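Local coordinates for protein putative NAD(P)H nitroreductase ydfN (Bacillus subtilis, PDB 3BEM) that is a putative FMN-dependent NAD(P)H nitroreductase, acting as a homodimer, that may contribute to the degradation of aromatic compounds, at residues E132-G135 against E136-R140. The protein carries 3 engineered substitutions. Numbering follows the deposited sequence. Where two conformers were deposited one is given.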
loop_
_atom_site.group_PDB
_atom_site.type_symbol
_atom_site.label_atom_id
_atom_site.label_comp_id
_atom_site.label_asym_id
_atom_site.label_seq_id
_atom_site.Cartn_x
_atom_site.Cartn_y
_atom_site.Cartn_z
ATOM N N GLU B 132 -0.716 0.664 22.289
ATOM C CA GLU B 132 -0.064 0.074 23.470
ATOM C C GLU B 132 -0.737 -1.225 23.922
ATOM O O GLU B 132 -0.041 -2.152 24.329
ATOM C CB GLU B 132 -0.012 1.071 24.635
ATOM C CG GLU B 132 0.783 2.346 24.394
ATOM C CD GLU B 132 2.300 2.193 24.533
ATOM O OE1 GLU B 132 2.852 1.060 24.341
ATOM O OE2 GLU B 132 2.939 3.243 24.832
ATOM N N ASN B 133 -2.069 -1.304 23.851
ATOM C CA ASN B 133 -2.762 -2.535 24.233
ATOM C C ASN B 133 -2.380 -3.728 23.353
ATOM O O ASN B 133 -2.365 -4.853 23.820
ATOM C CB ASN B 133 -4.291 -2.380 24.235
ATOM C CG ASN B 133 -4.810 -1.475 25.377
ATOM O OD1 ASN B 133 -4.081 -1.097 26.315
ATOM N ND2 ASN B 133 -6.077 -1.093 25.272
ATOM N N ARG B 134 -2.093 -3.471 22.081
ATOM C CA ARG B 134 -1.804 -4.534 21.133
ATOM C C ARG B 134 -0.328 -4.937 21.192
ATOM O O ARG B 134 -0.006 -6.112 21.022
ATOM C CB ARG B 134 -2.233 -4.153 19.704
ATOM C CG ARG B 134 -3.741 -4.097 19.512
ATOM C CD ARG B 134 -4.172 -4.187 18.049
ATOM N NE ARG B 134 -5.604 -4.472 17.935
ATOM C CZ ARG B 134 -6.213 -4.911 16.832
ATOM N NH1 ARG B 134 -5.528 -5.112 15.708
ATOM N NH2 ARG B 134 -7.517 -5.136 16.847
ATOM N N GLY B 135 0.563 -3.985 21.453
ATOM C CA GLY B 135 1.986 -4.307 21.653
ATOM C C GLY B 135 2.921 -4.103 20.483
ATOM O O GLY B 135 2.569 -3.491 19.485
ATOM N N GLU B 136 4.140 -4.604 20.629
ATOM C CA GLU B 136 5.243 -4.250 19.743
ATOM C C GLU B 136 5.055 -4.783 18.340
ATOM O O GLU B 136 5.358 -4.080 17.352
ATOM C CB GLU B 136 6.569 -4.802 20.296
ATOM C CG GLU B 136 7.052 -4.108 21.569
ATOM C CD GLU B 136 6.945 -2.590 21.501
ATOM O OE1 GLU B 136 7.617 -1.974 20.630
ATOM O OE2 GLU B 136 6.146 -2.034 22.296
ATOM N N GLN B 137 4.604 -6.031 18.231
ATOM C CA GLN B 137 4.370 -6.607 16.907
ATOM C C GLN B 137 3.368 -5.735 16.134
ATOM O O GLN B 137 3.597 -5.452 14.959
ATOM C CB GLN B 137 3.881 -8.057 16.958
ATOM C CG GLN B 137 3.781 -8.692 15.598
ATOM C CD GLN B 137 3.349 -10.155 15.619
ATOM O OE1 GLN B 137 4.104 -11.036 15.187
ATOM N NE2 GLN B 137 2.120 -10.423 16.102
ATOM N N PHE B 138 2.266 -5.366 16.784
ATOM C CA PHE B 138 1.249 -4.535 16.153
ATOM C C PHE B 138 1.833 -3.179 15.689
ATOM O O PHE B 138 1.541 -2.723 14.590
ATOM C CB PHE B 138 0.041 -4.315 17.055
ATOM C CG PHE B 138 -1.014 -3.444 16.421
ATOM C CD1 PHE B 138 -1.795 -3.947 15.381
ATOM C CD2 PHE B 138 -1.184 -2.112 16.804
ATOM C CE1 PHE B 138 -2.740 -3.140 14.747
ATOM C CE2 PHE B 138 -2.132 -1.316 16.169
ATOM C CZ PHE B 138 -2.897 -1.854 15.129
ATOM N N LYS B 139 2.632 -2.527 16.525
ATOM C CA LYS B 139 3.291 -1.275 16.193
ATOM C C LYS B 139 4.119 -1.401 14.933
ATOM O O LYS B 139 4.124 -0.516 14.090
ATOM C CB LYS B 139 4.193 -0.801 17.340
ATOM C CG LYS B 139 3.439 -0.345 18.604
ATOM C CD LYS B 139 4.408 -0.061 19.712
ATOM C CE LYS B 139 3.699 0.156 21.015
ATOM N NZ LYS B 139 4.723 0.396 22.093
ATOM N N ARG B 140 4.824 -2.529 14.803
ATOM C CA ARG B 140 5.636 -2.769 13.618
ATOM C C ARG B 140 4.768 -3.109 12.403
ATOM O O ARG B 140 5.073 -2.657 11.288
ATOM C CB ARG B 140 6.650 -3.887 13.921
ATOM C CG ARG B 140 7.582 -4.180 12.789
ATOM C CD ARG B 140 8.747 -5.056 13.237
ATOM N NE ARG B 140 9.542 -5.301 12.062
ATOM C CZ ARG B 140 9.333 -6.290 11.219
ATOM N NH1 ARG B 140 8.416 -7.204 11.467
ATOM N NH2 ARG B 140 10.068 -6.358 10.113
HETATM O O HOH W 1 1.591 -7.022 19.271
#
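At a helix-to-helix junction a single non-helical residue, G135, separates helix 117-134 from helix 136-161, with R134 laid over F138 and K139 bridging back to E132. G135, at positive phi (99°), ends the first helix and occupies the N-cap position of the second; its carbonyl O accepts the first i+4 bond of the new helix, from K139 N (3.1 Å). A water donates to R134 O and accepts from F138 N (3.1 Å from the water), bridging the carbonyl at the end of one helix and an amide in the first turn of the next. F138 CG lies anti to its own N (chi1 179°), which brings the ring under the extended arginine chain; R134 CD sits 3.5 Å from the ring centroid, a CH-pi contact over the face. The guanidinium runs past the ring, its plane turned 70° from it, with CZ 4.9 Å from the centroid in an off-centre cation-pi contact. R134 NH2 goes on to F171 O of the second subunit, whose I169 packs on both R134 and F138. Away from the ring, K139 NZ forms salt bridges with E132 OE1 (3.0 Å), approached from above the carboxylate plane, and E136 OE2 (2.8 Å), met on its syn side. Y99 OH also bonds this ammonium. One lysine between two glutamates probably offsets their mutual repulsion and stays protonated, so ionic pairing ties the helix ends together, while the arginine-aromatic pair joins the junction to the dimer interface.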